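Local coordinates for protein myosin-17 (Arabidopsis thaliana, PDB 7KFL) that probably recognises cargo through its globular tail, the cargo-binding domain of a plant class XI myosin motor that moves along actin, at residues Asn71-Leu74 with Ala75-Ser79. Numbering follows the deposited sequence.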
loop_
_atom_site.group_PDB
_atom_site.type_symbol
_atom_site.label_atom_id
_atom_site.label_comp_id
_atom_site.label_asym_id
_atom_site.label_seq_id
_atom_site.Cartn_x
_atom_site.Cartn_y
_atom_site.Cartn_z
ATOM N N ASN A 71 6.081 -6.462 -12.328
ATOM C CA ASN A 71 6.508 -5.600 -11.193
ATOM C C ASN A 71 7.321 -4.411 -11.717
ATOM O O ASN A 71 7.055 -3.276 -11.271
ATOM C CB ASN A 71 7.275 -6.392 -10.130
ATOM C CG ASN A 71 6.369 -6.942 -9.050
ATOM O OD1 ASN A 71 5.422 -6.279 -8.633
ATOM N ND2 ASN A 71 6.652 -8.147 -8.584
ATOM N N GLU A 72 8.266 -4.664 -12.626
ATOM C CA GLU A 72 9.180 -3.634 -13.189
ATOM C C GLU A 72 8.373 -2.655 -14.049
ATOM O O GLU A 72 8.553 -1.433 -13.875
ATOM C CB GLU A 72 10.300 -4.291 -13.996
ATOM C CG GLU A 72 11.207 -5.181 -13.163
ATOM C CD GLU A 72 12.404 -5.742 -13.913
ATOM O OE1 GLU A 72 13.021 -4.984 -14.694
ATOM O OE2 GLU A 72 12.717 -6.939 -13.718
ATOM N N VAL A 73 7.511 -3.177 -14.927
ATOM C CA VAL A 73 6.664 -2.375 -15.863
ATOM C C VAL A 73 5.598 -1.604 -15.066
ATOM O O VAL A 73 5.228 -0.497 -15.515
ATOM C CB VAL A 73 6.043 -3.257 -16.967
ATOM C CG1 VAL A 73 5.051 -4.270 -16.420
ATOM C CG2 VAL A 73 5.399 -2.423 -18.063
ATOM N N LEU A 74 5.127 -2.151 -13.937
ATOM C CA LEU A 74 4.125 -1.496 -13.048
ATOM C C LEU A 74 4.767 -0.317 -12.311
ATOM O O LEU A 74 4.161 0.768 -12.302
ATOM C CB LEU A 74 3.557 -2.508 -12.049
ATOM C CG LEU A 74 2.388 -3.354 -12.553
ATOM C CD1 LEU A 74 2.145 -4.536 -11.630
ATOM C CD2 LEU A 74 1.127 -2.515 -12.691
ATOM N N ALA A 75 5.931 -0.533 -11.696
ATOM C CA ALA A 75 6.708 0.502 -10.970
ATOM C C ALA A 75 7.052 1.645 -11.933
ATOM O O ALA A 75 6.944 2.825 -11.526
ATOM C CB ALA A 75 7.949 -0.111 -10.366
ATOM N N TYR A 76 7.429 1.294 -13.168
ATOM C CA TYR A 76 7.768 2.232 -14.269
ATOM C C TYR A 76 6.560 3.120 -14.581
ATOM O O TYR A 76 6.702 4.358 -14.582
ATOM C CB TYR A 76 8.214 1.465 -15.518
ATOM C CG TYR A 76 8.623 2.345 -16.672
ATOM C CD1 TYR A 76 9.827 3.034 -16.652
ATOM C CD2 TYR A 76 7.807 2.502 -17.781
ATOM C CE1 TYR A 76 10.211 3.852 -17.704
ATOM C CE2 TYR A 76 8.175 3.316 -18.841
ATOM C CZ TYR A 76 9.381 3.994 -18.803
ATOM O OH TYR A 76 9.751 4.798 -19.842
ATOM N N TRP A 77 5.402 2.498 -14.825
ATOM C CA TRP A 77 4.163 3.190 -15.274
ATOM C C TRP A 77 3.452 3.872 -14.099
ATOM O O TRP A 77 2.649 4.783 -14.364
ATOM C CB TRP A 77 3.241 2.230 -16.036
ATOM C CG TRP A 77 3.640 2.086 -17.470
ATOM C CD1 TRP A 77 3.996 0.943 -18.124
ATOM C CD2 TRP A 77 3.772 3.152 -18.425
ATOM N NE1 TRP A 77 4.316 1.220 -19.427
ATOM C CE2 TRP A 77 4.191 2.568 -19.639
ATOM C CE3 TRP A 77 3.569 4.536 -18.375
ATOM C CZ2 TRP A 77 4.406 3.325 -20.789
ATOM C CZ3 TRP A 77 3.779 5.284 -19.513
ATOM C CH2 TRP A 77 4.192 4.683 -20.702
ATOM N N LEU A 78 3.739 3.474 -12.858
ATOM C CA LEU A 78 3.276 4.221 -11.658
ATOM C C LEU A 78 3.959 5.592 -11.637
ATOM O O LEU A 78 3.244 6.609 -11.548
ATOM C CB LEU A 78 3.595 3.436 -10.382
ATOM C CG LEU A 78 3.156 4.124 -9.089
ATOM C CD1 LEU A 78 1.678 3.890 -8.832
ATOM C CD2 LEU A 78 3.988 3.654 -7.908
ATOM N N SER A 79 5.293 5.608 -11.726
ATOM C CA SER A 79 6.136 6.833 -11.687
ATOM C C SER A 79 5.767 7.768 -12.845
ATOM O O SER A 79 5.683 8.990 -12.609
ATOM C CB SER A 79 7.598 6.486 -11.709
ATOM O OG SER A 79 8.386 7.621 -11.378
#
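Asn71 begins the first turn of helix 71-89 by taking the amide of Ala75 on its carbonyl, Asn71 O to Ala75 N 3.0 Å, and the methyl of Ala75 sits beside the same oxygen. The Asn71 amide group leads off elsewhere, its ND2 hydrogen-bonded to Tyr225 OH. Glu72 repeats the i to i+4 bond, its O 3.0 Å from Tyr76 N.

Val73 and Trp77 make the one direct contact between two side chains across the junction. Val73 CG2 lies anti to the backbone N (the CG1 torsion, chi1, is 66°) and meets the pyrrole side of the Trp77 indole, 3.6 Å from CD1, with NE1 a little farther. Val73 O accepts from Trp77 N at 3.1 Å. That oxygen also lies 3.2 Å from Trp77 CD1, obliquely to the ring. On one face of the indole, Tyr76 CD2 rests 3.9 Å above the plane, toward the rim.

Leu74 O carries the series on to Leu78 N at 2.8 Å, and both leucine side chains turn toward helix 150-186, Leu74 onto Ile166 and Ile170, Leu78 onto Leu163. Val73 and Trp77 pack together against Ala64 of helix 53-65, whereas Asn71 and Ala75 touch Leu228 of helix 205-231, leaving this first part of the helix wedged among three helices of the tail.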